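Exopolygalacturonase (Yersinia enterocolitica, PDB 2UVF) hydrolyses polygalacturonate of pectin as a periplasmic, exo-acting family 28 glycoside hydrolase, probably releasing digalacturonic acid from the chain end. Local coordinates at residues Gln39-Pro44 and Leu55-Pro60; Ile66-Ile71 and Lys80-Asn85; Val111-Thr116 and Gly423-Asn428; Gln127-Ala132 and Ser140-Pro145. One frame throughout, in Å; residues are numbered along the deposited sequence.

Followed from the N terminus, the chain first closes a short loop at contact 1, the hairpin of strands 39-42 and 53-58. Contact 2 comes next in series: the chain leaves strand 66-73, returns along strand 76-80 and sets the start of helix 81-88 against the strand it left. Contact 3 then opens at 111-116 and closes only at 423-428, about 300 residues on, joining the fibronectin type III domain to the beta-helix. Contact 4, between 127-132 and 140-145, falls wholly within that long span, and no contacts cross. Contacts 1 and 3 share the sheet 39-42/53-58/114-117; contacts 2 and 4 meet in the facing sheet, through strands 66-73 and 125-134.

Contact 1 of 4, residues Gln39-Pro44 and Leu55-Pro60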
loop_
_atom_site.group_PDB
_atom_site.type_symbol
_atom_site.label_atom_id
_atom_site.label_comp_id
_atom_site.label_asym_id
_atom_site.label_seq_id
_atom_site.Cartn_x
_atom_site.Cartn_y
_atom_site.Cartn_z
ATOM N N GLN A 39 -9.069 -6.881 21.402
ATOM C CA GLN A 39 -8.020 -5.973 21.856
ATOM C C GLN A 39 -7.884 -4.762 20.954
ATOM O O GLN A 39 -7.958 -4.870 19.728
ATOM C CB GLN A 39 -6.670 -6.694 21.960
ATOM C CG GLN A 39 -6.622 -7.773 23.019
ATOM C CD GLN A 39 -5.298 -8.531 23.045
ATOM O OE1 GLN A 39 -4.327 -8.166 22.354
ATOM N NE2 GLN A 39 -5.251 -9.599 23.851
ATOM N N GLN A 40 -7.710 -3.610 21.591
ATOM C CA GLN A 40 -7.280 -2.362 20.952
ATOM C C GLN A 40 -8.267 -1.732 19.970
ATOM O O GLN A 40 -7.872 -1.308 18.884
ATOM C CB GLN A 40 -5.879 -2.515 20.334
ATOM C CG GLN A 40 -4.857 -3.069 21.321
ATOM C CD GLN A 40 -3.465 -3.219 20.741
ATOM O OE1 GLN A 40 -3.018 -2.401 19.927
ATOM N NE2 GLN A 40 -2.763 -4.260 21.171
ATOM N N LEU A 41 -9.537 -1.636 20.363
ATOM C CA LEU A 41 -10.488 -0.833 19.610
ATOM C C LEU A 41 -9.885 0.562 19.566
ATOM O O LEU A 41 -9.307 1.009 20.555
ATOM C CB LEU A 41 -11.873 -0.814 20.270
ATOM C CG LEU A 41 -12.925 0.131 19.660
ATOM C CD1 LEU A 41 -13.290 -0.285 18.236
ATOM C CD2 LEU A 41 -14.180 0.236 20.521
ATOM N N GLN A 42 -9.987 1.238 18.426
ATOM C CA GLN A 42 -9.376 2.555 18.269
ATOM C C GLN A 42 -9.954 3.288 17.078
ATOM O O GLN A 42 -10.556 2.681 16.202
ATOM C CB GLN A 42 -7.857 2.423 18.095
ATOM C CG GLN A 42 -7.463 1.780 16.777
ATOM C CD GLN A 42 -6.057 1.266 16.762
ATOM O OE1 GLN A 42 -5.174 1.901 16.195
ATOM N NE2 GLN A 42 -5.833 0.105 17.375
ATOM N N VAL A 43 -9.782 4.600 17.066
ATOM C CA VAL A 43 -10.014 5.401 15.873
ATOM C C VAL A 43 -8.647 5.543 15.201
ATOM O O VAL A 43 -7.695 5.994 15.848
ATOM C CB VAL A 43 -10.595 6.803 16.198
ATOM C CG1 VAL A 43 -10.959 7.555 14.920
ATOM C CG2 VAL A 43 -11.816 6.679 17.101
ATOM N N PRO A 44 -8.525 5.087 13.934
ATOM C CA PRO A 44 -7.317 5.380 13.162
ATOM C C PRO A 44 -7.138 6.890 13.005
ATOM O O PRO A 44 -8.125 7.635 12.985
ATOM C CB PRO A 44 -7.594 4.716 11.797
ATOM C CG PRO A 44 -8.621 3.665 12.093
ATOM C CD PRO A 44 -9.476 4.252 13.178
ATOM N N LEU A 55 -13.861 3.054 13.284
ATOM C CA LEU A 55 -13.262 2.206 14.320
ATOM C C LEU A 55 -12.507 1.015 13.734
ATOM O O LEU A 55 -12.934 0.425 12.743
ATOM C CB LEU A 55 -14.343 1.672 15.272
ATOM C CG LEU A 55 -15.294 2.633 16.000
ATOM C CD1 LEU A 55 -16.560 1.877 16.443
ATOM C CD2 LEU A 55 -14.609 3.323 17.171
ATOM N N VAL A 56 -11.381 0.669 14.353
ATOM C CA VAL A 56 -10.651 -0.551 14.027
ATOM C C VAL A 56 -10.198 -1.225 15.308
ATOM O O VAL A 56 -10.189 -0.607 16.367
ATOM C CB VAL A 56 -9.422 -0.313 13.086
ATOM C CG1 VAL A 56 -9.832 0.373 11.784
ATOM C CG2 VAL A 56 -8.329 0.444 13.789
ATOM N N TRP A 57 -9.807 -2.490 15.208
ATOM C CA TRP A 57 -9.421 -3.278 16.368
ATOM C C TRP A 57 -8.595 -4.423 15.876
ATOM O O TRP A 57 -8.686 -4.777 14.695
ATOM C CB TRP A 57 -10.663 -3.829 17.123
ATOM C CG TRP A 57 -11.580 -4.647 16.260
ATOM C CD1 TRP A 57 -11.506 -5.998 16.025
ATOM C CD2 TRP A 57 -12.703 -4.166 15.498
ATOM N NE1 TRP A 57 -12.506 -6.379 15.153
ATOM C CE2 TRP A 57 -13.261 -5.281 14.826
ATOM C CE3 TRP A 57 -13.288 -2.902 15.314
ATOM C CZ2 TRP A 57 -14.375 -5.169 13.980
ATOM C CZ3 TRP A 57 -14.406 -2.795 14.467
ATOM C CH2 TRP A 57 -14.934 -3.922 13.816
ATOM N N LYS A 58 -7.810 -5.004 16.776
ATOM C CA LYS A 58 -7.109 -6.263 16.516
ATOM C C LYS A 58 -7.992 -7.528 16.514
ATOM O O LYS A 58 -8.832 -7.754 17.410
ATOM C CB LYS A 58 -5.957 -6.438 17.501
ATOM C CG LYS A 58 -4.802 -5.468 17.246
ATOM C CD LYS A 58 -3.608 -5.694 18.196
ATOM C CE LYS A 58 -2.873 -7.012 17.944
ATOM N NZ LYS A 58 -2.298 -7.070 16.580
ATOM N N ALA A 59 -7.804 -8.338 15.481
ATOM C CA ALA A 59 -8.262 -9.718 15.466
ATOM C C ALA A 59 -7.046 -10.540 15.863
ATOM O O ALA A 59 -5.925 -10.150 15.526
ATOM C CB ALA A 59 -8.740 -10.104 14.072
ATOM N N PRO A 60 -7.243 -11.668 16.589
ATOM C CA PRO A 60 -6.123 -12.508 17.023
ATOM C C PRO A 60 -5.510 -13.379 15.921
ATOM O O PRO A 60 -6.013 -13.418 14.790
ATOM C CB PRO A 60 -6.753 -13.399 18.109
ATOM C CG PRO A 60 -8.183 -13.474 17.784
ATOM C CD PRO A 60 -8.546 -12.201 17.054
HETATM O O HOH W 1 -8.276 -9.336 19.670
#
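Leu41 and Leu55 meet at an apolar centre on one side of this antiparallel hairpin. With CG anti to the backbone N (chi1 173°), Leu41 brings CD1 to 3.7 Å from Leu55 CB, and the same methyl lies 3.9 Å from CE3 of the Trp57 ring. This side looks into the fibronectin sandwich, where Ile146 and Tyr69 of the facing sheet continue the packing. On the other side Val56 packs through both of its methyls: CG1 meets Pro44 CG tip to tip at 3.5 Å, and CG2 lies 3.4 Å from Gln42 CG. Here the covering comes from the beta-helix, through Met392, Phe394 and Trp425.

Between the two sides Gln42 and Val56 exchange a pair of backbone bonds, N to O in each direction, and Lys58 N gives another to Gln39 O. Gln40, with its backbone in the left-handed region, offers its carbonyl to Gln42: NE2 donates to Gln40 O at 2.9 Å and nearly straight (172°). Farther out Lys58 and Gln40 run side by side, CD of the lysine 3.4 Å from NE2 of the amide. At the end a water accepts from Gln39 N and donates to Lys58 O, 2.8 Å away. The chemistry implies a strand whose two faces serve different domains, with the amide of Gln42 probably steadying the irregular backbone at Gln40 and the end of Lys58 leading away from the hairpin.

Contact 2 of 4, residues Ile66-Ile71 and Lys80-Asn85; sequences IVDYQI and KASDNN
Asp68 grips Ser82 with both carboxylate oxygens. OD1 takes the backbone N-H of Ser82 at 3.2 Å (158° at the hydrogen), and OD2 takes the hydroxyl, OG, at 2.7 Å; each oxygen uses its syn lone pair, so the carboxylate faces the serine as a fork. Ser82 OG sits between its own backbone N and carbonyl carbon (chi1 59°), which leaves hydroxyl and N-H facing the same acceptor group. OD1 carries a second bond, from Tyr69 N at 2.9 Å, which arrives on the anti side, tilted out of the carboxylate plane, and helps fix the rotation of the carboxylate.

The backbone adds Ala81 N to Tyr69 O at 2.8 Å, directly after Lys80, the N-cap residue. Strand 76-80 is the neighbour of 66-73 in a sheet of the fibronectin sandwich, and the chain passes without a break from this edge strand into helix 81-88; on its other side strand 66-73 carries a classic beta bulge, Val67 and Asp68 both facing Gln133.

Electrostatics may reinforce the fork, since the N-terminal end of a helix would favour a negative carboxylate. Lys80 NZ stays 4.9 Å from Asp68 OD2, near but not paired. Its chain runs alongside Gln70, whose NE2 bonds to Gln133.

Apolar packing is sparse: Ala81 CB touches Tyr69 CB at 4.1 Å and Ile71 CD1 at 4.4 Å, while Trp57 of the facing sheet also packs on the alanine.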
loop_
_atom_site.group_PDB
_atom_site.type_symbol
_atom_site.label_atom_id
_atom_site.label_comp_id
_atom_site.label_asym_id
_atom_site.label_seq_id
_atom_site.Cartn_x
_atom_site.Cartn_y
_atom_site.Cartn_z
ATOM N N ILE A 66 -14.161 -17.328 15.254
ATOM C CA ILE A 66 -14.724 -15.982 15.152
ATOM C C ILE A 66 -15.231 -15.779 13.729
ATOM O O ILE A 66 -14.463 -15.872 12.779
ATOM C CB ILE A 66 -13.669 -14.887 15.527
ATOM C CG1 ILE A 66 -12.996 -15.234 16.865
ATOM C CG2 ILE A 66 -14.314 -13.489 15.574
ATOM C CD1 ILE A 66 -11.632 -14.592 17.105
ATOM N N VAL A 67 -16.523 -15.513 13.580
ATOM C CA VAL A 67 -17.116 -15.369 12.249
ATOM C C VAL A 67 -17.499 -13.921 11.909
ATOM O O VAL A 67 -17.838 -13.625 10.767
ATOM C CB VAL A 67 -18.325 -16.345 12.023
ATOM C CG1 VAL A 67 -17.871 -17.787 12.078
ATOM C CG2 VAL A 67 -19.457 -16.087 13.035
ATOM N N ASP A 68 -17.400 -13.031 12.898
ATOM C CA ASP A 68 -17.838 -11.638 12.783
ATOM C C ASP A 68 -17.505 -10.858 14.061
ATOM O O ASP A 68 -17.013 -11.431 15.029
ATOM C CB ASP A 68 -19.345 -11.574 12.513
ATOM C CG ASP A 68 -19.724 -10.492 11.521
ATOM O OD1 ASP A 68 -18.983 -9.497 11.363
ATOM O OD2 ASP A 68 -20.783 -10.636 10.892
ATOM N N TYR A 69 -17.768 -9.550 14.040
ATOM C CA TYR A 69 -17.640 -8.673 15.217
ATOM C C TYR A 69 -18.846 -7.740 15.269
ATOM O O TYR A 69 -19.375 -7.362 14.215
ATOM C CB TYR A 69 -16.360 -7.836 15.141
ATOM C CG TYR A 69 -15.100 -8.605 15.441
ATOM C CD1 TYR A 69 -14.596 -8.685 16.745
ATOM C CD2 TYR A 69 -14.397 -9.251 14.419
ATOM C CE1 TYR A 69 -13.430 -9.400 17.025
ATOM C CE2 TYR A 69 -13.232 -9.962 14.689
ATOM C CZ TYR A 69 -12.753 -10.040 15.985
ATOM O OH TYR A 69 -11.590 -10.743 16.219
ATOM N N GLN A 70 -19.276 -7.376 16.481
ATOM C CA GLN A 70 -20.453 -6.517 16.673
ATOM C C GLN A 70 -20.070 -5.263 17.432
ATOM O O GLN A 70 -19.295 -5.327 18.384
ATOM C CB GLN A 70 -21.544 -7.239 17.465
ATOM C CG GLN A 70 -22.114 -8.490 16.819
ATOM C CD GLN A 70 -23.385 -8.972 17.520
ATOM O OE1 GLN A 70 -23.749 -8.475 18.598
ATOM N NE2 GLN A 70 -24.059 -9.947 16.919
ATOM N N ILE A 71 -20.653 -4.134 17.037
ATOM C CA ILE A 71 -20.217 -2.819 17.519
ATOM C C ILE A 71 -21.338 -2.076 18.254
ATOM O O ILE A 71 -22.431 -1.925 17.732
ATOM C CB ILE A 71 -19.592 -1.959 16.361
ATOM C CG1 ILE A 71 -18.217 -2.512 15.963
ATOM C CG2 ILE A 71 -19.438 -0.506 16.767
ATOM C CD1 ILE A 71 -18.253 -3.661 14.967
ATOM N N LYS A 80 -23.126 -5.100 12.584
ATOM C CA LYS A 80 -22.039 -6.088 12.419
ATOM C C LYS A 80 -20.947 -5.566 11.484
ATOM O O LYS A 80 -21.243 -4.856 10.513
ATOM C CB LYS A 80 -22.594 -7.423 11.905
ATOM C CG LYS A 80 -23.766 -7.951 12.714
ATOM C CD LYS A 80 -23.782 -9.455 12.797
ATOM C CE LYS A 80 -24.748 -10.057 11.797
ATOM N NZ LYS A 80 -25.435 -11.293 12.323
ATOM N N ALA A 81 -19.696 -5.921 11.780
ATOM C CA ALA A 81 -18.542 -5.542 10.945
ATOM C C ALA A 81 -18.740 -5.892 9.470
ATOM O O ALA A 81 -18.532 -5.044 8.594
ATOM C CB ALA A 81 -17.257 -6.174 11.482
ATOM N N SER A 82 -19.179 -7.132 9.214
ATOM C CA SER A 82 -19.453 -7.646 7.861
ATOM C C SER A 82 -20.428 -6.787 7.049
ATOM O O SER A 82 -20.111 -6.400 5.919
ATOM C CB SER A 82 -19.979 -9.080 7.933
ATOM O OG SER A 82 -21.177 -9.138 8.700
ATOM N N ASP A 83 -21.606 -6.503 7.617
ATOM C CA ASP A 83 -22.643 -5.696 6.949
ATOM C C ASP A 83 -22.242 -4.224 6.817
ATOM O O ASP A 83 -22.595 -3.552 5.847
ATOM C CB ASP A 83 -24.004 -5.802 7.682
ATOM C CG ASP A 83 -24.439 -7.260 7.962
ATOM O OD1 ASP A 83 -24.350 -8.131 7.052
ATOM O OD2 ASP A 83 -24.897 -7.522 9.102
ATOM N N ASN A 84 -21.516 -3.724 7.808
ATOM C CA ASN A 84 -20.961 -2.382 7.732
ATOM C C ASN A 84 -19.979 -2.253 6.578
ATOM O O ASN A 84 -20.120 -1.374 5.726
ATOM C CB ASN A 84 -20.277 -2.002 9.026
ATOM C CG ASN A 84 -19.822 -0.562 9.028
ATOM O OD1 ASN A 84 -18.642 -0.257 8.780
ATOM N ND2 ASN A 84 -20.751 0.333 9.310
ATOM N N ASN A 85 -19.001 -3.149 6.535
ATOM C CA ASN A 85 -18.121 -3.236 5.356
ATOM C C ASN A 85 -18.851 -3.359 3.995
ATOM O O ASN A 85 -18.412 -2.749 3.017
ATOM C CB ASN A 85 -17.062 -4.318 5.559
ATOM C CG ASN A 85 -15.876 -3.833 6.405
ATOM O OD1 ASN A 85 -14.799 -3.576 5.865
ATOM N ND2 ASN A 85 -16.071 -3.709 7.732
#

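Contact 3 of 4, residues Val111-Thr116 and Gly423-Asn428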
loop_
_atom_site.group_PDB
_atom_site.type_symbol
_atom_site.label_atom_id
_atom_site.label_comp_id
_atom_site.label_asym_id
_atom_site.label_seq_id
_atom_site.Cartn_x
_atom_site.Cartn_y
_atom_site.Cartn_z
ATOM N N VAL A 111 -11.622 -12.254 8.626
ATOM C CA VAL A 111 -12.600 -11.542 9.432
ATOM C C VAL A 111 -12.440 -10.031 9.245
ATOM O O VAL A 111 -11.353 -9.549 8.911
ATOM C CB VAL A 111 -12.510 -11.965 10.931
ATOM C CG1 VAL A 111 -12.917 -13.457 11.100
ATOM C CG2 VAL A 111 -11.095 -11.695 11.523
ATOM N N MET A 112 -13.527 -9.285 9.419
ATOM C CA MET A 112 -13.465 -7.813 9.378
ATOM C C MET A 112 -12.940 -7.232 10.697
ATOM O O MET A 112 -13.183 -7.790 11.770
ATOM C CB MET A 112 -14.813 -7.202 8.986
ATOM C CG MET A 112 -15.341 -7.644 7.605
ATOM S SD MET A 112 -14.412 -7.009 6.155
ATOM C CE MET A 112 -13.325 -8.375 5.809
ATOM N N GLN A 113 -12.200 -6.122 10.595
ATOM C CA GLN A 113 -11.533 -5.462 11.733
ATOM C C GLN A 113 -11.841 -3.957 11.719
ATOM O O GLN A 113 -11.184 -3.173 12.392
ATOM C CB GLN A 113 -10.026 -5.668 11.658
ATOM C CG GLN A 113 -9.560 -7.107 11.819
ATOM C CD GLN A 113 -8.080 -7.269 11.564
ATOM O OE1 GLN A 113 -7.663 -7.951 10.627
ATOM N NE2 GLN A 113 -7.273 -6.645 12.403
ATOM N N ASN A 114 -12.838 -3.560 10.939
ATOM C CA ASN A 114 -13.219 -2.154 10.827
ATOM C C ASN A 114 -14.729 -1.992 10.776
ATOM O O ASN A 114 -15.433 -2.876 10.288
ATOM C CB ASN A 114 -12.552 -1.478 9.609
ATOM C CG ASN A 114 -13.169 -1.903 8.284
ATOM O OD1 ASN A 114 -12.766 -2.919 7.704
ATOM N ND2 ASN A 114 -14.139 -1.114 7.784
ATOM N N PHE A 115 -15.212 -0.862 11.283
ATOM C CA PHE A 115 -16.636 -0.520 11.280
ATOM C C PHE A 115 -16.752 1.007 11.225
ATOM O O PHE A 115 -16.226 1.698 12.088
ATOM C CB PHE A 115 -17.311 -1.090 12.547
ATOM C CG PHE A 115 -18.798 -0.805 12.664
ATOM C CD1 PHE A 115 -19.734 -1.765 12.305
ATOM C CD2 PHE A 115 -19.259 0.399 13.189
ATOM C CE1 PHE A 115 -21.106 -1.516 12.423
ATOM C CE2 PHE A 115 -20.629 0.650 13.314
ATOM C CZ PHE A 115 -21.548 -0.307 12.923
ATOM N N THR A 116 -17.432 1.521 10.201
ATOM C CA THR A 116 -17.629 2.974 10.028
ATOM C C THR A 116 -18.958 3.505 10.619
ATOM O O THR A 116 -20.046 3.200 10.113
ATOM C CB THR A 116 -17.523 3.381 8.538
ATOM O OG1 THR A 116 -16.317 2.857 7.998
ATOM C CG2 THR A 116 -17.512 4.880 8.376
ATOM N N GLY A 423 6.501 -0.007 11.751
ATOM C CA GLY A 423 5.076 -0.028 12.133
ATOM C C GLY A 423 4.060 0.084 11.004
ATOM O O GLY A 423 3.597 1.185 10.671
ATOM N N ALA A 424 3.689 -1.057 10.421
ATOM C CA ALA A 424 2.673 -1.075 9.347
ATOM C C ALA A 424 1.563 -2.096 9.637
ATOM O O ALA A 424 1.826 -3.206 10.044
ATOM C CB ALA A 424 3.325 -1.378 8.030
ATOM N N TRP A 425 0.319 -1.728 9.412
ATOM C CA TRP A 425 -0.749 -2.683 9.657
ATOM C C TRP A 425 -1.636 -2.719 8.420
ATOM O O TRP A 425 -2.249 -1.732 8.035
ATOM C CB TRP A 425 -1.445 -2.344 10.979
ATOM C CG TRP A 425 -2.536 -3.240 11.465
ATOM C CD1 TRP A 425 -2.734 -4.562 11.188
ATOM C CD2 TRP A 425 -3.593 -2.847 12.340
ATOM N NE1 TRP A 425 -3.874 -5.019 11.829
ATOM C CE2 TRP A 425 -4.408 -3.985 12.558
ATOM C CE3 TRP A 425 -3.930 -1.638 12.973
ATOM C CZ2 TRP A 425 -5.535 -3.947 13.382
ATOM C CZ3 TRP A 425 -5.055 -1.602 13.794
ATOM C CH2 TRP A 425 -5.841 -2.754 13.994
ATOM N N LEU A 426 -1.621 -3.848 7.736
ATOM C CA LEU A 426 -2.292 -3.914 6.425
ATOM C C LEU A 426 -3.396 -4.955 6.494
ATOM O O LEU A 426 -3.113 -6.135 6.508
ATOM C CB LEU A 426 -1.279 -4.243 5.303
ATOM C CG LEU A 426 0.028 -3.426 5.112
ATOM C CD1 LEU A 426 -0.202 -1.909 5.200
ATOM C CD2 LEU A 426 1.115 -3.855 6.080
ATOM N N PHE A 427 -4.652 -4.507 6.558
ATOM C CA PHE A 427 -5.777 -5.415 6.777
ATOM C C PHE A 427 -7.025 -5.104 5.934
ATOM O O PHE A 427 -7.235 -3.974 5.534
ATOM C CB PHE A 427 -6.109 -5.532 8.288
ATOM C CG PHE A 427 -6.569 -4.235 8.940
ATOM C CD1 PHE A 427 -7.930 -3.957 9.084
ATOM C CD2 PHE A 427 -5.646 -3.312 9.439
ATOM C CE1 PHE A 427 -8.382 -2.772 9.699
ATOM C CE2 PHE A 427 -6.073 -2.113 10.050
ATOM C CZ PHE A 427 -7.442 -1.845 10.179
ATOM N N ASN A 428 -7.844 -6.123 5.689
ATOM C CA ASN A 428 -9.116 -5.986 4.966
ATOM C C ASN A 428 -8.990 -5.337 3.580
ATOM O O ASN A 428 -9.849 -4.549 3.163
ATOM C CB ASN A 428 -10.177 -5.267 5.826
ATOM C CG ASN A 428 -10.463 -5.990 7.145
ATOM O OD1 ASN A 428 -10.137 -7.179 7.311
ATOM N ND2 ASN A 428 -11.080 -5.281 8.078
#
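The Phe427 ring is overlaid on one face by two groups from the same side: the amide of Gln113, tilted 26° from the ring, and the rim of the Trp425 indole, whose CZ2 stands 3.8 Å above the phenyl plane. Phe427 CE2 in turn lies over the centre of the indole, 3.4 Å from its plane. At the phenyl edge sit Asn114 CB and the side-chain amide of Asn428, and the ring also meets Phe394 with the two planes parallel. Gln113 NE2 comes to the indole differently, at its edge and near its plane, 3.4 Å from CZ2.

The extended chain of Gln113 explains this double approach. CB rests 3.7 Å from Phe427 CD1, and the amide reaches on until OE1 lies 3.7 Å from Phe427 CB. NE2 is held from outside by Glu454 OE2 and Trp57 O, which fixes the amide's rotation; Glu454 OE2 also accepts from Trp425 NE1, so one carboxylate sets both flat groups. Beside them, the bent side chain of Met112 crosses the Asn428 amide, with CE 4.0 Å from Asn428 CG.

Strand 421-427 is flanked in parallel by 391-394 and 448-459, the stacking of coils that marks the right-handed parallel beta-helix of family 28. Segment 111-116 belongs to the fibronectin type III domain, so the arrangement is a buried interdomain interface, with the sandwich seated on aromatic residues outside the helix wall.

Contact 4 of 4, residues Gln127-Ala132 and Ser140-Pro145; sequences QFTVKA and SVASKP
Val130 and Ser143 face each other where the two segments run nearly antiparallel, their end-to-end directions 160° apart. Segment 140-145 is not a regular strand, yet two of its N-H groups bond to strand 127-132: Ser140 N to Ala132 O at 2.9 Å and Ser143 N to Val130 O at 3.1 Å.

In the return direction serine hydroxyls stand where carbonyls might be expected. Ser143 OG, turned back over its own main chain (chi1 56°), accepts from Val130 N at 2.9 Å and almost straight (163°). Ser140 OG repeats the arrangement only weakly toward Ala132 N, at 3.3 Å, and donates to Val141 O. Around these bonds Thr129 turns its methyl CG2 to Pro145, 3.7 Å from CA, and the extended Lys131 runs across the oxygen end of the Ser140 carbonyl, CD lying 3.2 Å straight ahead of O. Val130 CG1 packs on Ser143 CB at 3.7 Å, while the residue also touches Trp57 of the opposite sheet.

This is the link between the last two strands of a fibronectin type III sandwich: the chain runs back along strand 125-134 irregularly, held by serine hydroxyls as well as backbone N-H groups, before settling into strand 146-149.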
loop_
_atom_site.group_PDB
_atom_site.type_symbol
_atom_site.label_atom_id
_atom_site.label_comp_id
_atom_site.label_asym_id
_atom_site.label_seq_id
_atom_site.Cartn_x
_atom_site.Cartn_y
_atom_site.Cartn_z
ATOM N N GLN A 127 -19.200 6.810 23.202
ATOM C CA GLN A 127 -18.456 5.645 23.705
ATOM C C GLN A 127 -18.703 4.457 22.773
ATOM O O GLN A 127 -19.747 4.385 22.121
ATOM C CB GLN A 127 -18.847 5.338 25.160
ATOM C CG GLN A 127 -18.016 4.267 25.880
ATOM C CD GLN A 127 -18.754 2.927 26.034
ATOM O OE1 GLN A 127 -18.301 2.041 26.764
ATOM N NE2 GLN A 127 -19.893 2.781 25.356
ATOM N N PHE A 128 -17.729 3.550 22.691
ATOM C CA PHE A 128 -17.767 2.432 21.745
ATOM C C PHE A 128 -17.156 1.161 22.361
ATOM O O PHE A 128 -16.085 1.211 22.996
ATOM C CB PHE A 128 -17.001 2.779 20.449
ATOM C CG PHE A 128 -17.596 3.912 19.635
ATOM C CD1 PHE A 128 -18.811 3.756 18.962
ATOM C CD2 PHE A 128 -16.901 5.116 19.488
ATOM C CE1 PHE A 128 -19.355 4.802 18.188
ATOM C CE2 PHE A 128 -17.423 6.159 18.720
ATOM C CZ PHE A 128 -18.648 6.008 18.069
ATOM N N THR A 129 -17.847 0.032 22.193
ATOM C CA THR A 129 -17.239 -1.283 22.434
ATOM C C THR A 129 -17.442 -2.232 21.243
ATOM O O THR A 129 -18.321 -2.008 20.407
ATOM C CB THR A 129 -17.722 -1.974 23.755
ATOM O OG1 THR A 129 -19.148 -2.124 23.750
ATOM C CG2 THR A 129 -17.275 -1.198 24.987
ATOM N N VAL A 130 -16.619 -3.282 21.189
ATOM C CA VAL A 130 -16.683 -4.326 20.148
ATOM C C VAL A 130 -16.619 -5.748 20.750
ATOM O O VAL A 130 -15.797 -6.031 21.628
ATOM C CB VAL A 130 -15.567 -4.121 19.041
ATOM C CG1 VAL A 130 -14.152 -4.248 19.616
ATOM C CG2 VAL A 130 -15.760 -5.072 17.872
ATOM N N LYS A 131 -17.503 -6.627 20.276
ATOM C CA LYS A 131 -17.495 -8.046 20.666
ATOM C C LYS A 131 -17.284 -8.933 19.443
ATOM O O LYS A 131 -17.896 -8.689 18.389
ATOM C CB LYS A 131 -18.832 -8.455 21.315
ATOM C CG LYS A 131 -19.308 -7.601 22.463
ATOM C CD LYS A 131 -20.469 -8.291 23.168
ATOM C CE LYS A 131 -21.016 -7.444 24.319
ATOM N NZ LYS A 131 -21.714 -8.266 25.363
ATOM N N ALA A 132 -16.423 -9.941 19.592
ATOM C CA ALA A 132 -16.335 -11.062 18.656
ATOM C C ALA A 132 -17.633 -11.863 18.632
ATOM O O ALA A 132 -18.219 -12.157 19.679
ATOM C CB ALA A 132 -15.177 -11.974 19.013
ATOM N N SER A 140 -18.353 -12.646 22.532
ATOM C CA SER A 140 -17.334 -12.556 23.585
ATOM C C SER A 140 -17.633 -11.370 24.497
ATOM O O SER A 140 -18.412 -10.481 24.137
ATOM C CB SER A 140 -15.933 -12.403 22.989
ATOM O OG SER A 140 -15.678 -11.058 22.613
ATOM N N VAL A 141 -16.997 -11.343 25.664
ATOM C CA VAL A 141 -17.062 -10.165 26.524
ATOM C C VAL A 141 -16.617 -8.917 25.736
ATOM O O VAL A 141 -15.730 -9.000 24.865
ATOM C CB VAL A 141 -16.267 -10.345 27.868
ATOM C CG1 VAL A 141 -16.801 -11.538 28.645
ATOM C CG2 VAL A 141 -14.771 -10.501 27.635
ATOM N N ALA A 142 -17.268 -7.785 26.013
ATOM C CA ALA A 142 -16.971 -6.526 25.335
ATOM C C ALA A 142 -15.506 -6.120 25.508
ATOM O O ALA A 142 -14.863 -6.463 26.512
ATOM C CB ALA A 142 -17.893 -5.420 25.835
ATOM N N SER A 143 -14.983 -5.407 24.512
ATOM C CA SER A 143 -13.638 -4.837 24.569
ATOM C C SER A 143 -13.583 -3.806 25.701
ATOM O O SER A 143 -14.604 -3.546 26.345
ATOM C CB SER A 143 -13.307 -4.165 23.235
ATOM O OG SER A 143 -14.292 -3.194 22.917
ATOM N N LYS A 144 -12.407 -3.233 25.954
ATOM C CA LYS A 144 -12.323 -2.018 26.765
ATOM C C LYS A 144 -12.975 -0.898 25.947
ATOM O O LYS A 144 -12.821 -0.856 24.718
ATOM C CB LYS A 144 -10.876 -1.673 27.128
ATOM C CG LYS A 144 -10.189 -2.697 28.024
ATOM C CD LYS A 144 -9.406 -2.015 29.161
ATOM C CE LYS A 144 -8.383 -2.951 29.802
ATOM N NZ LYS A 144 -7.300 -3.341 28.842
ATOM N N PRO A 145 -13.741 -0.010 26.608
ATOM C CA PRO A 145 -14.390 1.033 25.822
ATOM C C PRO A 145 -13.425 2.097 25.288
ATOM O O PRO A 145 -12.305 2.249 25.792
ATOM C CB PRO A 145 -15.369 1.665 26.821
ATOM C CG PRO A 145 -14.820 1.369 28.146
ATOM C CD PRO A 145 -14.079 0.078 28.042
#